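Local structure of putative oxidoreductase YfjR (Streptomyces aurantiacus, 4OQZ) at residues A[233-245]-A[258-270]. The protein is an imine reductase that probably binds NADPH and uses it to reduce imines to amines. Sequence-based numbering, arbitrary orientation.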
loop_
_atom_site.group_PDB
_atom_site.type_symbol
_atom_site.label_atom_id
_atom_site.label_comp_id
_atom_site.label_asym_id
_atom_site.label_seq_id
_atom_site.Cartn_x
_atom_site.Cartn_y
_atom_site.Cartn_z
ATOM N N ARG A 233 0.446 11.505 16.086
ATOM C CA ARG A 233 0.144 10.789 17.316
ATOM C C ARG A 233 -0.633 9.494 17.008
ATOM O O ARG A 233 -1.586 9.530 16.218
ATOM C CB ARG A 233 -0.601 11.703 18.320
ATOM C CG ARG A 233 0.222 12.921 18.769
ATOM C CD ARG A 233 -0.486 14.265 18.571
ATOM N NE ARG A 233 -0.631 14.670 17.162
ATOM C CZ ARG A 233 0.030 15.672 16.578
ATOM N NH1 ARG A 233 0.927 16.373 17.260
ATOM N NH2 ARG A 233 -0.201 15.975 15.309
ATOM N N LEU A 234 -0.219 8.351 17.628
ATOM C CA LEU A 234 -0.827 7.019 17.439
ATOM C C LEU A 234 -2.339 6.989 17.728
ATOM O O LEU A 234 -3.091 6.324 17.008
ATOM C CB LEU A 234 -0.069 5.941 18.253
ATOM C CG LEU A 234 -0.622 4.499 18.226
ATOM C CD1 LEU A 234 -0.571 3.883 16.839
ATOM C CD2 LEU A 234 0.093 3.620 19.206
ATOM N N SER A 235 -2.764 7.726 18.766
ATOM C CA SER A 235 -4.153 7.876 19.223
ATOM C C SER A 235 -5.058 8.432 18.122
ATOM O O SER A 235 -6.214 8.015 18.022
ATOM C CB SER A 235 -4.202 8.785 20.447
ATOM O OG SER A 235 -3.630 10.053 20.163
ATOM N N MET A 236 -4.530 9.353 17.288
ATOM C CA MET A 236 -5.269 9.924 16.159
ATOM C C MET A 236 -5.358 8.902 15.023
ATOM O O MET A 236 -6.320 8.929 14.268
ATOM C CB MET A 236 -4.619 11.205 15.639
ATOM C CG MET A 236 -4.310 12.223 16.706
ATOM S SD MET A 236 -3.405 13.668 16.062
ATOM C CE MET A 236 -2.402 12.927 14.650
ATOM N N GLY A 237 -4.350 8.038 14.907
ATOM C CA GLY A 237 -4.313 6.947 13.939
ATOM C C GLY A 237 -5.366 5.917 14.276
ATOM O O GLY A 237 -6.125 5.485 13.401
ATOM N N VAL A 238 -5.452 5.565 15.575
ATOM C CA VAL A 238 -6.456 4.658 16.144
ATOM C C VAL A 238 -7.849 5.203 15.805
ATOM O O VAL A 238 -8.686 4.448 15.318
ATOM C CB VAL A 238 -6.307 4.477 17.690
ATOM C CG1 VAL A 238 -7.394 3.562 18.246
ATOM C CG2 VAL A 238 -4.928 3.949 18.068
ATOM N N ALA A 239 -8.084 6.509 16.063
ATOM C CA ALA A 239 -9.376 7.169 15.831
ATOM C C ALA A 239 -9.722 7.250 14.358
ATOM O O ALA A 239 -10.890 7.161 14.009
ATOM C CB ALA A 239 -9.382 8.560 16.450
ATOM N N SER A 240 -8.713 7.430 13.493
ATOM C CA SER A 240 -8.915 7.504 12.061
ATOM C C SER A 240 -9.322 6.113 11.559
ATOM O O SER A 240 -10.276 5.990 10.789
ATOM C CB SER A 240 -7.660 8.015 11.367
ATOM O OG SER A 240 -7.865 8.111 9.968
ATOM N N MET A 241 -8.651 5.065 12.072
ATOM C CA MET A 241 -8.990 3.695 11.722
ATOM C C MET A 241 -10.375 3.271 12.241
ATOM O O MET A 241 -11.044 2.479 11.573
ATOM C CB MET A 241 -7.887 2.719 12.134
ATOM C CG MET A 241 -6.832 2.532 11.074
ATOM S SD MET A 241 -7.447 2.363 9.370
ATOM C CE MET A 241 -8.416 0.786 9.477
ATOM N N GLU A 242 -10.826 3.844 13.382
ATOM C CA GLU A 242 -12.163 3.587 13.950
ATOM C C GLU A 242 -13.215 4.101 12.956
ATOM O O GLU A 242 -14.187 3.408 12.692
ATOM C CB GLU A 242 -12.349 4.281 15.317
ATOM C CG GLU A 242 -11.529 3.700 16.459
ATOM C CD GLU A 242 -12.246 3.036 17.621
ATOM O OE1 GLU A 242 -11.604 2.890 18.687
ATOM O OE2 GLU A 242 -13.422 2.630 17.467
ATOM N N HIS A 243 -12.966 5.285 12.356
ATOM C CA HIS A 243 -13.817 5.919 11.347
ATOM C C HIS A 243 -13.894 5.086 10.068
ATOM O O HIS A 243 -14.994 4.933 9.526
ATOM C CB HIS A 243 -13.331 7.356 11.053
ATOM C CG HIS A 243 -13.434 8.288 12.225
ATOM N ND1 HIS A 243 -14.341 8.066 13.259
ATOM C CD2 HIS A 243 -12.750 9.424 12.487
ATOM C CE1 HIS A 243 -14.165 9.061 14.111
ATOM N NE2 HIS A 243 -13.220 9.904 13.691
ATOM N N VAL A 244 -12.730 4.537 9.593
ATOM C CA VAL A 244 -12.639 3.647 8.424
ATOM C C VAL A 244 -13.510 2.412 8.729
ATOM O O VAL A 244 -14.375 2.074 7.922
ATOM C CB VAL A 244 -11.166 3.285 8.057
ATOM C CG1 VAL A 244 -11.100 2.112 7.067
ATOM C CG2 VAL A 244 -10.421 4.505 7.484
ATOM N N VAL A 245 -13.334 1.795 9.920
ATOM C CA VAL A 245 -14.151 0.649 10.386
ATOM C C VAL A 245 -15.643 1.014 10.426
ATOM O O VAL A 245 -16.474 0.200 10.006
ATOM C CB VAL A 245 -13.641 0.071 11.741
ATOM C CG1 VAL A 245 -14.728 -0.715 12.489
ATOM C CG2 VAL A 245 -12.411 -0.806 11.536
ATOM N N PRO A 258 -9.998 -3.735 7.583
ATOM C CA PRO A 258 -9.783 -2.520 8.382
ATOM C C PRO A 258 -9.724 -2.767 9.885
ATOM O O PRO A 258 -9.040 -2.019 10.562
ATOM C CB PRO A 258 -10.981 -1.635 8.022
ATOM C CG PRO A 258 -11.491 -2.169 6.732
ATOM C CD PRO A 258 -11.285 -3.645 6.853
ATOM N N ARG A 259 -10.447 -3.776 10.441
ATOM C CA ARG A 259 -10.307 -3.963 11.879
ATOM C C ARG A 259 -8.956 -4.549 12.237
ATOM O O ARG A 259 -8.368 -4.128 13.216
ATOM C CB ARG A 259 -11.515 -4.635 12.585
ATOM C CG ARG A 259 -11.896 -6.039 12.139
ATOM C CD ARG A 259 -13.082 -6.596 12.939
ATOM N NE ARG A 259 -14.343 -5.874 12.712
ATOM C CZ ARG A 259 -14.808 -4.885 13.478
ATOM N NH1 ARG A 259 -15.965 -4.305 13.192
ATOM N NH2 ARG A 259 -14.129 -4.487 14.549
ATOM N N ALA A 260 -8.404 -5.406 11.376
ATOM C CA ALA A 260 -7.061 -5.981 11.536
ATOM C C ALA A 260 -6.002 -4.877 11.660
ATOM O O ALA A 260 -5.107 -4.978 12.507
ATOM C CB ALA A 260 -6.744 -6.862 10.344
ATOM N N VAL A 261 -6.144 -3.795 10.851
ATOM C CA VAL A 261 -5.271 -2.605 10.869
ATOM C C VAL A 261 -5.531 -1.829 12.166
ATOM O O VAL A 261 -4.579 -1.483 12.862
ATOM C CB VAL A 261 -5.465 -1.734 9.594
ATOM C CG1 VAL A 261 -4.715 -0.401 9.685
ATOM C CG2 VAL A 261 -5.076 -2.505 8.342
ATOM N N LEU A 262 -6.818 -1.571 12.497
ATOM C CA LEU A 262 -7.232 -0.900 13.741
ATOM C C LEU A 262 -6.682 -1.654 14.947
ATOM O O LEU A 262 -6.176 -1.017 15.862
ATOM C CB LEU A 262 -8.778 -0.822 13.833
ATOM C CG LEU A 262 -9.442 -0.434 15.178
ATOM C CD1 LEU A 262 -9.148 1.017 15.575
ATOM C CD2 LEU A 262 -10.925 -0.621 15.102
ATOM N N ASP A 263 -6.773 -3.009 14.940
ATOM C CA ASP A 263 -6.295 -3.879 16.031
ATOM C C ASP A 263 -4.826 -3.635 16.337
ATOM O O ASP A 263 -4.480 -3.548 17.509
ATOM C CB ASP A 263 -6.537 -5.375 15.726
ATOM C CG ASP A 263 -7.985 -5.850 15.783
ATOM O OD1 ASP A 263 -8.756 -5.331 16.634
ATOM O OD2 ASP A 263 -8.332 -6.786 15.025
ATOM N N ALA A 264 -3.977 -3.474 15.289
ATOM C CA ALA A 264 -2.547 -3.189 15.440
ATOM C C ALA A 264 -2.279 -1.803 16.036
ATOM O O ALA A 264 -1.329 -1.664 16.798
ATOM C CB ALA A 264 -1.827 -3.345 14.118
ATOM N N PHE A 265 -3.131 -0.803 15.737
ATOM C CA PHE A 265 -3.025 0.552 16.270
ATOM C C PHE A 265 -3.518 0.632 17.703
ATOM O O PHE A 265 -2.834 1.245 18.521
ATOM C CB PHE A 265 -3.761 1.561 15.386
ATOM C CG PHE A 265 -3.137 1.821 14.030
ATOM C CD1 PHE A 265 -1.849 1.379 13.737
ATOM C CD2 PHE A 265 -3.818 2.550 13.064
ATOM C CE1 PHE A 265 -1.273 1.626 12.481
ATOM C CE2 PHE A 265 -3.234 2.815 11.820
ATOM C CZ PHE A 265 -1.971 2.346 11.536
ATOM N N HIS A 266 -4.705 0.021 18.007
ATOM C CA HIS A 266 -5.314 -0.043 19.350
ATOM C C HIS A 266 -4.334 -0.755 20.273
ATOM O O HIS A 266 -4.020 -0.237 21.345
ATOM C CB HIS A 266 -6.680 -0.752 19.322
ATOM C CG HIS A 266 -7.778 0.035 19.978
ATOM N ND1 HIS A 266 -7.774 0.290 21.351
ATOM C CD2 HIS A 266 -8.899 0.570 19.438
ATOM C CE1 HIS A 266 -8.875 0.988 21.589
ATOM N NE2 HIS A 266 -9.582 1.186 20.468
ATOM N N ARG A 267 -3.806 -1.915 19.822
ATOM C CA ARG A 267 -2.726 -2.648 20.478
ATOM C C ARG A 267 -1.542 -1.771 20.100
ATOM O O ARG A 267 -1.393 -1.426 18.938
ATOM C CB ARG A 267 -2.603 -4.064 19.876
ATOM C CG ARG A 267 -1.269 -4.765 20.084
ATOM C CD ARG A 267 -0.684 -5.175 18.745
ATOM N NE ARG A 267 -0.859 -6.603 18.471
ATOM C CZ ARG A 267 0.121 -7.422 18.094
ATOM N NH1 ARG A 267 -0.125 -8.708 17.883
ATOM N NH2 ARG A 267 1.356 -6.960 17.923
ATOM N N GLY A 268 -0.791 -1.306 21.063
ATOM C CA GLY A 268 0.269 -0.360 20.754
ATOM C C GLY A 268 0.044 0.877 21.584
ATOM O O GLY A 268 0.965 1.336 22.254
ATOM N N ALA A 269 -1.213 1.374 21.610
ATOM C CA ALA A 269 -1.633 2.502 22.445
ATOM C C ALA A 269 -1.536 2.050 23.920
ATOM O O ALA A 269 -1.417 2.870 24.839
ATOM C CB ALA A 269 -3.060 2.892 22.102
ATOM N N ASP A 270 -1.505 0.714 24.102
ATOM C CA ASP A 270 -1.356 -0.017 25.347
ATOM C C ASP A 270 0.134 -0.092 25.779
ATOM O O ASP A 270 0.481 -0.881 26.667
ATOM C CB ASP A 270 -1.983 -1.423 25.185
ATOM C CG ASP A 270 -3.428 -1.452 24.688
ATOM O OD1 ASP A 270 -3.913 -2.550 24.338
ATOM O OD2 ASP A 270 -4.078 -0.378 24.665
#
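Met241 and Leu262 meet side by side at the centre of an antiparallel pair, the helical segments 234-245 and 258-269, whose axes come within 8.8 Å at 152°, and each lodges as a knob in a hole of the other helix. Met241 CG lies 3.6 Å from Phe265 CD2; beyond it the flexible thioether bends twice, bringing methyl CE to Pro258 CB, 3.8 Å away. Leu262 spreads its two branches along the opposing helix: CD1 reaches Glu242 CG at 3.7 Å, and CD2 meets Val245 CG2 at 3.9 Å. Phe265 is the third knob, its ring settling among Leu234, Gly237, Val238 and Met241; a CB on Gly237 would point toward the partner helix and crowd Leu234 O. The ring also meets Trp177 of the second subunit, the planes nearly perpendicular, so the pair's apolar side continues into the dimer interface. At the start of segment 234-245, Leu234 CD2 lies by Gly268, 3.6 Å from its C.

Val238 leads outward. It turns CG1 away from its own backbone N and so sets that methyl over one face of the His266 imidazole, a CH-pi contact 3.9 Å from the centroid. At the ring's edge, His266 NE2 donates to Glu242 OE1 over 3.2 Å, a bent bond (136°) received on the anti side and tilted out of the carboxylate plane. Were Glu242 an alanine, His266 NE2 would probably lose this acceptor and Leu262 CD1 the CG it packs on. The chemistry thus implies cohesion chiefly by interlocking apolar packing within the C-terminal helical domain, with one histidine-carboxylate bond joining the helices at its border.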